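Local coordinates for GH18 chiitnase (Pseudoalteromonas aurantia, PDB 6K7Z), which probably hydrolyses internal glycosidic bonds of chitin, as an endochitinase of glycoside hydrolase family 18, at residues T58-A61 against I62-M65; A12-L15 against I16-S19. All coordinates share one frame; numbering follows the deposited sequence.

How the contacts relate
From the N terminus, contact 2 comes first, in the loop that leaves strand 3-8 and leads to strand 25-33; contact 1 follows on helix 56-67, between strand 25-33 and strand 71-77. The two lie in series: neither encloses nor crosses the other, and each ties neighbouring turns of one continuous stretch. The centres of contact 1 and contact 2 are about 10 Å apart, and the two meet directly. A61 and M65 of the helix pack on L15 of the loop, while V64 approaches S19. Two successive connections between parallel barrel strands, one built of short turns and the other holding a regular helix, thus pack together on the outside of the TIM barrel.

Contact 1: residues T58-A61 against I62-M65; sequences TIEA and IKVM
I62 leans back along its helix onto T58, where its CD1 methyl stands 3.8 Å from T58 CG2 as the two side chains pass at a slant. I62 CG1 sits anti to the carbonyl carbon (chi1 -63°), a torsion that lays it 3.2 Å from T58 O. An alanine here has no CD1 to meet T58 CG2, and would probably open a gap against F54, L28 and V72, on which the longer side chain rests. M65 returns toward A61 in another way: its chain bends at chi3 (-79°), bringing M65 CE to 3.6 Å from A61 O, with a looser apolar approach of the same methyl to A61 CB, at 4.5 Å.

Four main-chain bonds of the i to i+4 alpha-helical pattern link the two segments. I62 N binds T58 O at 2.9 Å and M65 N binds A61 O at 2.8 Å; V64 N to E60 O is similar, and K63 N to I59 O is weak. Helix 56-67 lies on the crossover between parallel strands 25-33 and 71-77, part of the TIM-barrel fold of this family. Its inner face, with I62 and M65, packs against both strands, and T58 OG1 bonds to T55.

Polar chains occupy the outer side. The bent E60 chain carries OE2 to 3.5 Å from V64 CG2. K63, extended beyond CG, runs alongside I59, and a water that accepts a hydrogen bond from K63 NZ at 2.8 Å also lies near E60 OE1. That second approach is short enough to be doubtful in detail, and the two charged ends do not touch directly.

Contact 2: residues A12-L15 against I16-S19; sequences AVPL and INAS
I16 presents its CG2 methyl to P14 CB at 4.5 Å, a loose apolar touch. With CG1 anti to the backbone N (chi1 -162°), CG2 is placed between N and the carbonyl carbon, the more hindered site and the one from which it faces the proline. The I16 side chain also touches V64 of helix 56-67.

N17 follows, and its backbone N reaches back to P14 O at 3.1 Å, closing the four-residue beta turn P14-N17. The donor comes from well above the carbonyl plane, 50° out of it, and so not on a lone pair. Its side chain crosses that of V13 at roughly a right angle: N17 ND2 lies 3.6 Å from V13 CG1, so an amide end abuts an aliphatic methyl, while N17 OD1 is 3.9 Å from P14 CB. F262 borders both V13 and N17.

A18 repeats the step, its N bonding to L15 O at 3.0 Å, again from above the plane, with its CB beside the same oxygen. L15 itself turns its side chain to A61 and M65. S19 then closes the third turn, I16-S19, on I16 O, which accepts from both S19 N and S19 OG; the bond from S19 OG to I16 O is 2.7 Å long and points nearly down the carbonyl.

These overlapping turns stand in the connection from strand 3-8 to strand 25-33 of the TIM barrel. Within the segment, i to i+3 main-chain bonds are the recurring polar link, while side chains add light van der Waals contacts, and S19 OG is likely to be held in its rotamer by its bond to I16 O.

Contact 1: residues T58-A61 against I62-M65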
ATOM      1  N   THR A  58     -20.096  -2.141   3.775  1.00 15.41           N
ATOM      2  CA  THR A  58     -18.750  -2.526   3.359  1.00 14.89           C
ATOM      3  C   THR A  58     -18.738  -3.964   2.860  1.00 16.18           C
ATOM      4  O   THR A  58     -18.233  -4.257   1.767  1.00 14.12           O
ATOM      5  CB  THR A  58     -17.778  -2.347   4.525  1.00 12.45           C
ATOM      6  OG1 THR A  58     -17.723  -0.965   4.895  1.00 14.43           O
ATOM      7  CG2 THR A  58     -16.389  -2.845   4.172  1.00 12.47           C
ATOM      8  N   ILE A  59     -19.322  -4.871   3.642  1.00 16.10           N
ATOM      9  CA  ILE A  59     -19.349  -6.288   3.280  1.00 15.67           C
ATOM     10  C   ILE A  59     -19.965  -6.481   1.899  1.00 16.13           C
ATOM     11  O   ILE A  59     -19.446  -7.231   1.064  1.00 16.52           O
ATOM     12  CB  ILE A  59     -20.104  -7.094   4.353  1.00 18.52           C
ATOM     13  CG1 ILE A  59     -19.313  -7.090   5.668  1.00 19.08           C
ATOM     14  CG2 ILE A  59     -20.347  -8.508   3.872  1.00 18.47           C
ATOM     15  CD1 ILE A  59     -20.066  -7.697   6.857  1.00 18.47           C
ATOM     16  N   GLU A  60     -21.077  -5.794   1.630  1.00 17.87           N
ATOM     17  CA  GLU A  60     -21.717  -5.933   0.323  1.00 16.87           C
ATOM     18  C   GLU A  60     -20.861  -5.304  -0.770  1.00 16.46           C
ATOM     19  O   GLU A  60     -20.702  -5.882  -1.851  1.00 16.02           O
ATOM     20  CB  GLU A  60     -23.118  -5.312   0.343  1.00 19.07           C
ATOM     21  CG  GLU A  60     -23.850  -5.320  -1.003  1.00 21.16           C
ATOM     22  CD  GLU A  60     -24.127  -6.716  -1.557  1.00 25.63           C
ATOM     23  OE1 GLU A  60     -23.949  -7.716  -0.830  1.00 27.34           O
ATOM     24  OE2 GLU A  60     -24.521  -6.821  -2.740  1.00 26.16           O
ATOM     25  N   ALA A  61     -20.277  -4.138  -0.496  1.00 14.22           N
ATOM     26  CA  ALA A  61     -19.454  -3.483  -1.508  1.00 14.31           C
ATOM     27  C   ALA A  61     -18.291  -4.367  -1.933  1.00 14.74           C
ATOM     28  O   ALA A  61     -17.944  -4.422  -3.121  1.00 14.97           O
ATOM     29  CB  ALA A  61     -18.945  -2.144  -0.978  1.00 15.03           C
ATOM     30  N   ILE A  62     -17.679  -5.070  -0.975  1.00 15.55           N
ATOM     31  CA  ILE A  62     -16.573  -5.969  -1.292  1.00 15.93           C
ATOM     32  C   ILE A  62     -17.031  -7.067  -2.244  1.00 17.73           C
ATOM     33  O   ILE A  62     -16.331  -7.408  -3.210  1.00 16.75           O
ATOM     34  CB  ILE A  62     -15.985  -6.560   0.005  1.00 16.24           C
ATOM     35  CG1 ILE A  62     -15.394  -5.451   0.890  1.00 14.75           C
ATOM     36  CG2 ILE A  62     -14.967  -7.655  -0.324  1.00 16.62           C
ATOM     37  CD1 ILE A  62     -15.087  -5.882   2.311  1.00 14.74           C
ATOM     38  N   LYS A  63     -18.203  -7.651  -1.981  1.00 17.94           N
ATOM     39  CA  LYS A  63     -18.715  -8.697  -2.862  1.00 19.51           C
ATOM     40  C   LYS A  63     -18.963  -8.159  -4.263  1.00 18.13           C
ATOM     41  O   LYS A  63     -18.632  -8.816  -5.255  1.00 22.25           O
ATOM     42  CB  LYS A  63     -20.003  -9.292  -2.291  1.00 20.25           C
ATOM     43  CG  LYS A  63     -19.817 -10.125  -1.034  1.00 21.81           C
ATOM     44  CD  LYS A  63     -21.173 -10.595  -0.505  1.00 27.13           C
ATOM     45  CE  LYS A  63     -21.054 -11.210   0.887  1.00 28.50           C
ATOM     46  NZ  LYS A  63     -22.400 -11.458   1.501  1.00 30.11           N
ATOM     47  N   VAL A  64     -19.535  -6.957  -4.362  1.00 16.82           N
ATOM     48  CA  VAL A  64     -19.823  -6.370  -5.664  1.00 17.89           C
ATOM     49  C   VAL A  64     -18.533  -6.061  -6.411  1.00 19.70           C
ATOM     50  O   VAL A  64     -18.418  -6.325  -7.615  1.00 18.86           O
ATOM     51  CB  VAL A  64     -20.694  -5.115  -5.493  1.00 17.10           C
ATOM     52  CG1 VAL A  64     -20.833  -4.385  -6.817  1.00 14.60           C
ATOM     53  CG2 VAL A  64     -22.071  -5.499  -4.932  1.00 17.95           C
ATOM     54  N   MET A  65     -17.548  -5.487  -5.713  1.00 15.06           N
ATOM     55  CA  MET A  65     -16.250  -5.233  -6.331  1.00 17.62           C
ATOM     56  C   MET A  65     -15.625  -6.525  -6.840  1.00 19.20           C
ATOM     57  O   MET A  65     -15.138  -6.592  -7.976  1.00 20.22           O
ATOM     58  CB  MET A  65     -15.318  -4.544  -5.330  1.00 15.92           C
ATOM     59  CG  MET A  65     -15.624  -3.062  -5.108  1.00 14.88           C
ATOM     60  SD  MET A  65     -14.328  -2.225  -4.141  1.00 16.14           S
ATOM     61  CE  MET A  65     -14.762  -2.762  -2.483  1.00 15.85           C
TER
HETATM   62  O   HOH W   1     -23.269  -8.813   1.206  1.00 22.32           O

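Contact 2: residues A12-L15 against I16-S19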
ATOM      1  N   ALA A  12     -16.397   9.358   2.729  1.00 14.92           N
ATOM      2  CA  ALA A  12     -17.193  10.439   2.146  1.00 17.04           C
ATOM      3  C   ALA A  12     -17.859  10.032   0.837  1.00 19.83           C
ATOM      4  O   ALA A  12     -18.910  10.582   0.476  1.00 21.66           O
ATOM      5  CB  ALA A  12     -16.321  11.678   1.927  1.00 17.61           C
ATOM      6  N   VAL A  13     -17.270   9.099   0.105  1.00 13.77           N
ATOM      7  CA  VAL A  13     -17.860   8.528  -1.105  1.00 13.92           C
ATOM      8  C   VAL A  13     -18.192   7.072  -0.805  1.00 14.65           C
ATOM      9  O   VAL A  13     -17.331   6.354  -0.278  1.00 12.81           O
ATOM     10  CB  VAL A  13     -16.904   8.629  -2.312  1.00 13.58           C
ATOM     11  CG1 VAL A  13     -17.521   7.971  -3.548  1.00 14.81           C
ATOM     12  CG2 VAL A  13     -16.541  10.087  -2.594  1.00 15.73           C
ATOM     13  N   PRO A  14     -19.415   6.611  -1.078  1.00 12.87           N
ATOM     14  CA  PRO A  14     -19.768   5.213  -0.776  1.00 14.09           C
ATOM     15  C   PRO A  14     -18.810   4.229  -1.436  1.00 14.30           C
ATOM     16  O   PRO A  14     -18.419   4.394  -2.592  1.00 12.10           O
ATOM     17  CB  PRO A  14     -21.183   5.074  -1.346  1.00 19.06           C
ATOM     18  CG  PRO A  14     -21.737   6.465  -1.333  1.00 19.06           C
ATOM     19  CD  PRO A  14     -20.569   7.385  -1.578  1.00 15.42           C
ATOM     20  N   LEU A  15     -18.447   3.180  -0.696  1.00 12.05           N
ATOM     21  CA  LEU A  15     -17.418   2.281  -1.206  1.00 11.88           C
ATOM     22  C   LEU A  15     -17.861   1.582  -2.480  1.00 12.14           C
ATOM     23  O   LEU A  15     -17.042   1.327  -3.371  1.00 13.22           O
ATOM     24  CB  LEU A  15     -17.044   1.250  -0.153  1.00  9.56           C
ATOM     25  CG  LEU A  15     -16.002   0.201  -0.535  1.00 11.16           C
ATOM     26  CD1 LEU A  15     -14.663   0.836  -0.828  1.00 13.38           C
ATOM     27  CD2 LEU A  15     -15.879  -0.803   0.627  1.00 13.93           C
ATOM     28  N   ILE A  16     -19.149   1.271  -2.599  1.00 11.69           N
ATOM     29  CA  ILE A  16     -19.603   0.551  -3.773  1.00 11.58           C
ATOM     30  C   ILE A  16     -19.370   1.337  -5.060  1.00 12.63           C
ATOM     31  O   ILE A  16     -19.313   0.733  -6.133  1.00 13.19           O
ATOM     32  CB  ILE A  16     -21.087   0.172  -3.606  1.00 17.17           C
ATOM     33  CG1 ILE A  16     -21.467  -0.951  -4.583  1.00 17.03           C
ATOM     34  CG2 ILE A  16     -21.963   1.403  -3.739  1.00 15.94           C
ATOM     35  CD1 ILE A  16     -22.593  -1.799  -4.103  1.00 17.99           C
ATOM     36  N   ASN A  17     -19.218   2.668  -4.981  1.00 12.65           N
ATOM     37  CA  ASN A  17     -18.912   3.451  -6.183  1.00 17.15           C
ATOM     38  C   ASN A  17     -17.659   2.946  -6.884  1.00 13.77           C
ATOM     39  O   ASN A  17     -17.535   3.091  -8.107  1.00 15.85           O
ATOM     40  CB  ASN A  17     -18.746   4.944  -5.852  1.00 14.92           C
ATOM     41  CG  ASN A  17     -20.084   5.653  -5.615  1.00 18.77           C
ATOM     42  OD1 ASN A  17     -21.073   5.021  -5.250  1.00 19.67           O
ATOM     43  ND2 ASN A  17     -20.108   6.966  -5.807  1.00 20.40           N
ATOM     44  N   ALA A  18     -16.719   2.365  -6.134  1.00 12.64           N
ATOM     45  CA  ALA A  18     -15.478   1.906  -6.742  1.00 11.96           C
ATOM     46  C   ALA A  18     -15.716   0.760  -7.715  1.00 12.56           C
ATOM     47  O   ALA A  18     -14.945   0.594  -8.663  1.00 15.57           O
ATOM     48  CB  ALA A  18     -14.478   1.485  -5.663  1.00 13.62           C
ATOM     49  N   SER A  19     -16.781  -0.027  -7.508  1.00 14.22           N
ATOM     50  CA  SER A  19     -17.081  -1.151  -8.392  1.00 15.28           C
ATOM     51  C   SER A  19     -17.382  -0.717  -9.822  1.00 18.13           C
ATOM     52  O   SER A  19     -17.286  -1.541 -10.737  1.00 19.26           O
ATOM     53  CB  SER A  19     -18.270  -1.949  -7.847  1.00 14.10           C
ATOM     54  OG  SER A  19     -19.468  -1.214  -8.041  1.00 14.09           O
TER